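Local coordinates for protein ionotropic glutamate receptor bacterial homologue (Nostoc punctiforme, PDB 2PYY) that binds L-glutamate in the cleft of its ligand-binding core, probably as the extracellular sensor that gates a bacterial ionotropic glutamate receptor channel, at residues I85-N96 against L162-E175. Sequence-based numbering, arbitrary orientation.
Sequences IFASGLQIMVRN and LLFYAANEGKGKVE
Val-94 and Glu-175 form an antiparallel hydrogen-bonded pair, each backbone N donating to the other's carbonyl O (Val-94 N to Glu-175 O and Glu-175 N to Val-94 O, both 2.9 Å), while the axes of strand 86-94 and helix 162-166 pass 10.5 Å apart at 29°. One residue earlier in the strand, Met-93 CA makes a CA-H...O contact with Glu-175 O, and its side chain packs between helix 162-166 and Val-174. With CG anti to the backbone N (chi1 177°) and a bend at chi3, the thioether crosses Val-174 at about a right angle and sets its methyl against the helix. Met-93 CG presses on Val-174 CG2 at 3.4 Å, closer than usual for two carbons, and Met-93 SD lies 3.6 Å from both CG1 and CG2 of Val-174. Met-93 CE meets Leu-162 CD2 at 3.7 Å and Tyr-165 CE2 at 3.8 Å, and the sulfur sits at the edge of the tyrosine ring, a Met-aromatic contact. Gly-170 CA packs on one face of that ring. Leu-162 uses its other methyl, CD1, to touch Gln-91 O at 3.5 Å. Were Met-93 replaced by alanine, a gap would probably open between Val-174, Leu-162 and Tyr-165, with no sulfur at the ring edge. The Asn-96 amide lies alongside Gly-172 to Val-174 without hydrogen bonding. In this lobe of the periplasmic-binding-protein-like core, strand 86-94 runs between strands 175-190 and 154-158 of the mixed sheet; Tyr-144 of helix 140-148 stacks on Tyr-165, and Val-155 and Leu-147 adjoin Met-93 and Val-174 respectively.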
loop_
_atom_site.group_PDB
_atom_site.type_symbol
_atom_site.label_atom_id
_atom_site.label_comp_id
_atom_site.label_asym_id
_atom_site.label_seq_id
_atom_site.Cartn_x
_atom_site.Cartn_y
_atom_site.Cartn_z
ATOM N N ILE B 85 -10.476 7.026 6.396
ATOM C CA ILE B 85 -11.524 8.025 6.176
ATOM C C ILE B 85 -12.366 7.658 4.971
ATOM O O ILE B 85 -13.371 8.315 4.688
ATOM C CB ILE B 85 -10.962 9.431 5.878
ATOM C CG1 ILE B 85 -10.062 9.357 4.635
ATOM C CG2 ILE B 85 -10.251 9.970 7.093
ATOM C CD1 ILE B 85 -9.520 10.669 4.171
ATOM N N PHE B 86 -11.943 6.622 4.256
ATOM C CA PHE B 86 -12.632 6.198 3.040
ATOM C C PHE B 86 -12.171 4.813 2.583
ATOM O O PHE B 86 -11.024 4.430 2.810
ATOM C CB PHE B 86 -12.334 7.208 1.927
ATOM C CG PHE B 86 -13.315 7.177 0.790
ATOM C CD1 PHE B 86 -14.439 8.002 0.802
ATOM C CD2 PHE B 86 -13.112 6.343 -0.299
ATOM C CE1 PHE B 86 -15.345 8.000 -0.269
ATOM C CE2 PHE B 86 -14.007 6.328 -1.374
ATOM C CZ PHE B 86 -15.127 7.162 -1.356
ATOM N N ALA B 87 -13.064 4.073 1.932
ATOM C CA ALA B 87 -12.752 2.747 1.402
ATOM C C ALA B 87 -12.623 2.913 -0.110
ATOM O O ALA B 87 -13.574 3.319 -0.782
ATOM C CB ALA B 87 -13.886 1.760 1.731
ATOM N N SER B 88 -11.449 2.606 -0.650
ATOM C CA SER B 88 -11.201 2.761 -2.091
ATOM C C SER B 88 -10.392 1.588 -2.661
ATOM O O SER B 88 -10.294 0.541 -2.034
ATOM C CB SER B 88 -10.449 4.078 -2.334
ATOM O OG SER B 88 -10.244 4.333 -3.712
ATOM N N GLY B 89 -9.830 1.764 -3.854
ATOM C CA GLY B 89 -9.038 0.703 -4.443
ATOM C C GLY B 89 -8.655 0.989 -5.879
ATOM O O GLY B 89 -9.178 1.914 -6.500
ATOM N N LEU B 90 -7.744 0.189 -6.421
ATOM C CA LEU B 90 -7.303 0.376 -7.797
ATOM C C LEU B 90 -8.258 -0.297 -8.762
ATOM O O LEU B 90 -8.830 -1.345 -8.455
ATOM C CB LEU B 90 -5.906 -0.208 -7.979
ATOM C CG LEU B 90 -4.857 0.249 -6.966
ATOM C CD1 LEU B 90 -3.551 -0.491 -7.211
ATOM C CD2 LEU B 90 -4.665 1.751 -7.070
ATOM N N GLN B 91 -8.428 0.305 -9.929
ATOM C CA GLN B 91 -9.302 -0.258 -10.942
ATOM C C GLN B 91 -8.746 0.070 -12.320
ATOM O O GLN B 91 -7.942 0.990 -12.470
ATOM C CB GLN B 91 -10.715 0.300 -10.785
ATOM C CG GLN B 91 -11.776 -0.474 -11.551
ATOM C CD GLN B 91 -13.127 -0.414 -10.869
ATOM O OE1 GLN B 91 -13.589 0.661 -10.488
ATOM N NE2 GLN B 91 -13.772 -1.574 -10.710
ATOM N N ILE B 92 -9.181 -0.687 -13.320
ATOM C CA ILE B 92 -8.717 -0.498 -14.684
ATOM C C ILE B 92 -9.675 0.362 -15.512
ATOM O O ILE B 92 -10.894 0.295 -15.339
ATOM C CB ILE B 92 -8.535 -1.867 -15.400
ATOM C CG1 ILE B 92 -7.653 -2.794 -14.558
ATOM C CG2 ILE B 92 -7.906 -1.658 -16.761
ATOM C CD1 ILE B 92 -7.514 -4.205 -15.118
ATOM N N MET B 93 -9.104 1.175 -16.402
ATOM C CA MET B 93 -9.867 2.040 -17.298
ATOM C C MET B 93 -9.206 2.028 -18.677
ATOM O O MET B 93 -7.998 2.234 -18.792
ATOM C CB MET B 93 -9.910 3.479 -16.769
ATOM C CG MET B 93 -10.625 4.450 -17.699
ATOM S SD MET B 93 -10.813 6.131 -17.037
ATOM C CE MET B 93 -9.139 6.831 -17.388
ATOM N N VAL B 94 -9.996 1.772 -19.719
ATOM C CA VAL B 94 -9.476 1.736 -21.085
ATOM C C VAL B 94 -10.343 2.595 -21.994
ATOM O O VAL B 94 -11.404 3.059 -21.582
ATOM C CB VAL B 94 -9.448 0.291 -21.646
ATOM C CG1 VAL B 94 -8.525 -0.592 -20.806
ATOM C CG2 VAL B 94 -10.849 -0.287 -21.665
ATOM N N ARG B 95 -9.883 2.822 -23.222
ATOM C CA ARG B 95 -10.641 3.615 -24.186
ATOM C C ARG B 95 -11.853 2.826 -24.658
ATOM O O ARG B 95 -11.783 1.608 -24.806
ATOM C CB ARG B 95 -9.770 3.964 -25.394
ATOM C CG ARG B 95 -8.910 5.193 -25.203
ATOM C CD ARG B 95 -8.032 5.470 -26.416
ATOM N NE ARG B 95 -6.832 4.641 -26.417
ATOM C CZ ARG B 95 -6.772 3.399 -26.884
ATOM N NH1 ARG B 95 -7.849 2.827 -27.406
ATOM N NH2 ARG B 95 -5.633 2.723 -26.811
ATOM N N ASN B 96 -12.964 3.516 -24.888
ATOM C CA ASN B 96 -14.176 2.851 -25.353
ATOM C C ASN B 96 -14.212 2.801 -26.877
ATOM O O ASN B 96 -13.897 1.776 -27.486
ATOM C CB ASN B 96 -15.421 3.576 -24.830
ATOM C CG ASN B 96 -15.431 5.048 -25.181
ATOM O OD1 ASN B 96 -16.398 5.760 -24.901
ATOM N ND2 ASN B 96 -14.353 5.519 -25.796
ATOM N N LEU B 162 -11.370 7.669 -10.904
ATOM C CA LEU B 162 -11.676 7.318 -12.292
ATOM C C LEU B 162 -13.177 7.513 -12.563
ATOM O O LEU B 162 -13.562 8.099 -13.580
ATOM C CB LEU B 162 -11.255 5.869 -12.591
ATOM C CG LEU B 162 -9.739 5.569 -12.556
ATOM C CD1 LEU B 162 -9.493 4.078 -12.674
ATOM C CD2 LEU B 162 -9.053 6.319 -13.691
ATOM N N LEU B 163 -14.030 7.043 -11.655
ATOM C CA LEU B 163 -15.474 7.204 -11.850
ATOM C C LEU B 163 -15.847 8.655 -12.091
ATOM O O LEU B 163 -16.570 8.965 -13.030
ATOM C CB LEU B 163 -16.248 6.682 -10.640
ATOM C CG LEU B 163 -16.398 5.163 -10.592
ATOM C CD1 LEU B 163 -17.050 4.767 -9.279
ATOM C CD2 LEU B 163 -17.244 4.678 -11.774
ATOM N N PHE B 164 -15.352 9.540 -11.232
ATOM C CA PHE B 164 -15.638 10.965 -11.351
ATOM C C PHE B 164 -15.199 11.524 -12.701
ATOM O O PHE B 164 -15.919 12.305 -13.329
ATOM C CB PHE B 164 -14.926 11.735 -10.248
ATOM C CG PHE B 164 -15.380 13.157 -10.116
ATOM C CD1 PHE B 164 -16.606 13.452 -9.543
ATOM C CD2 PHE B 164 -14.588 14.201 -10.569
ATOM C CE1 PHE B 164 -17.037 14.771 -9.418
ATOM C CE2 PHE B 164 -15.010 15.526 -10.448
ATOM C CZ PHE B 164 -16.235 15.808 -9.875
ATOM N N TYR B 165 -13.997 11.147 -13.123
ATOM C CA TYR B 165 -13.452 11.585 -14.404
ATOM C C TYR B 165 -14.318 11.033 -15.534
ATOM O O TYR B 165 -14.608 11.730 -16.505
ATOM C CB TYR B 165 -12.016 11.071 -14.580
ATOM C CG TYR B 165 -11.523 11.131 -16.014
ATOM C CD1 TYR B 165 -11.239 12.357 -16.623
ATOM C CD2 TYR B 165 -11.404 9.964 -16.785
ATOM C CE1 TYR B 165 -10.856 12.427 -17.958
ATOM C CE2 TYR B 165 -11.018 10.023 -18.127
ATOM C CZ TYR B 165 -10.750 11.264 -18.703
ATOM O OH TYR B 165 -10.397 11.361 -20.025
ATOM N N ALA B 166 -14.716 9.775 -15.392
ATOM C CA ALA B 166 -15.535 9.100 -16.386
ATOM C C ALA B 166 -16.923 9.723 -16.486
ATOM O O ALA B 166 -17.406 10.015 -17.577
ATOM C CB ALA B 166 -15.645 7.621 -16.047
ATOM N N ALA B 167 -17.566 9.934 -15.344
ATOM C CA ALA B 167 -18.897 10.527 -15.340
ATOM C C ALA B 167 -18.848 12.006 -15.717
ATOM O O ALA B 167 -19.889 12.642 -15.876
ATOM C CB ALA B 167 -19.544 10.355 -13.966
ATOM N N ASN B 168 -17.642 12.550 -15.874
ATOM C CA ASN B 168 -17.489 13.966 -16.214
ATOM C C ASN B 168 -16.653 14.263 -17.454
ATOM O O ASN B 168 -17.063 13.977 -18.577
ATOM C CB ASN B 168 -16.902 14.722 -15.017
ATOM C CG ASN B 168 -17.898 14.892 -13.889
ATOM O OD1 ASN B 168 -18.714 15.819 -13.898
ATOM N ND2 ASN B 168 -17.846 13.992 -12.913
ATOM N N GLU B 169 -15.476 14.843 -17.239
ATOM C CA GLU B 169 -14.587 15.213 -18.332
ATOM C C GLU B 169 -14.317 14.110 -19.355
ATOM O O GLU B 169 -14.065 14.398 -20.521
ATOM C CB GLU B 169 -13.261 15.706 -17.771
ATOM C CG GLU B 169 -13.044 17.186 -17.979
ATOM C CD GLU B 169 -12.351 17.486 -19.289
ATOM O OE1 GLU B 169 -11.346 16.804 -19.595
ATOM O OE2 GLU B 169 -12.810 18.406 -20.008
ATOM N N GLY B 170 -14.358 12.854 -18.924
ATOM C CA GLY B 170 -14.103 11.766 -19.853
ATOM C C GLY B 170 -15.346 11.008 -20.282
ATOM O O GLY B 170 -15.262 9.918 -20.859
ATOM N N LYS B 171 -16.509 11.590 -20.011
ATOM C CA LYS B 171 -17.774 10.956 -20.360
ATOM C C LYS B 171 -17.871 10.647 -21.855
ATOM O O LYS B 171 -17.608 11.509 -22.698
ATOM C CB LYS B 171 -18.946 11.848 -19.928
ATOM C CG LYS B 171 -20.282 11.119 -19.842
ATOM C CD LYS B 171 -21.366 12.026 -19.281
ATOM C CE LYS B 171 -22.653 11.266 -19.023
ATOM N NZ LYS B 171 -23.719 12.150 -18.469
ATOM N N GLY B 172 -18.231 9.403 -22.160
ATOM C CA GLY B 172 -18.384 8.966 -23.536
ATOM C C GLY B 172 -17.090 8.942 -24.317
ATOM O O GLY B 172 -17.094 9.065 -25.542
ATOM N N LYS B 173 -15.978 8.778 -23.613
ATOM C CA LYS B 173 -14.674 8.751 -24.262
ATOM C C LYS B 173 -13.785 7.710 -23.610
ATOM O O LYS B 173 -12.661 7.473 -24.053
ATOM C CB LYS B 173 -14.019 10.130 -24.161
ATOM C CG LYS B 173 -14.943 11.277 -24.547
ATOM C CD LYS B 173 -14.209 12.605 -24.585
ATOM C CE LYS B 173 -13.624 12.963 -23.229
ATOM N NZ LYS B 173 -12.877 14.257 -23.273
ATOM N N VAL B 174 -14.306 7.077 -22.564
ATOM C CA VAL B 174 -13.544 6.077 -21.842
ATOM C C VAL B 174 -14.471 5.072 -21.162
ATOM O O VAL B 174 -15.686 5.243 -21.172
ATOM C CB VAL B 174 -12.651 6.765 -20.783
ATOM C CG1 VAL B 174 -13.405 6.914 -19.473
ATOM C CG2 VAL B 174 -11.363 6.001 -20.611
ATOM N N GLU B 175 -13.900 4.024 -20.575
ATOM C CA GLU B 175 -14.701 3.009 -19.902
ATOM C C GLU B 175 -13.919 2.311 -18.788
ATOM O O GLU B 175 -12.722 2.053 -18.924
ATOM C CB GLU B 175 -15.199 1.969 -20.922
ATOM C CG GLU B 175 -15.939 0.776 -20.308
ATOM C CD GLU B 175 -16.420 -0.247 -21.340
ATOM O OE1 GLU B 175 -17.050 -1.244 -20.932
ATOM O OE2 GLU B 175 -16.174 -0.061 -22.551
#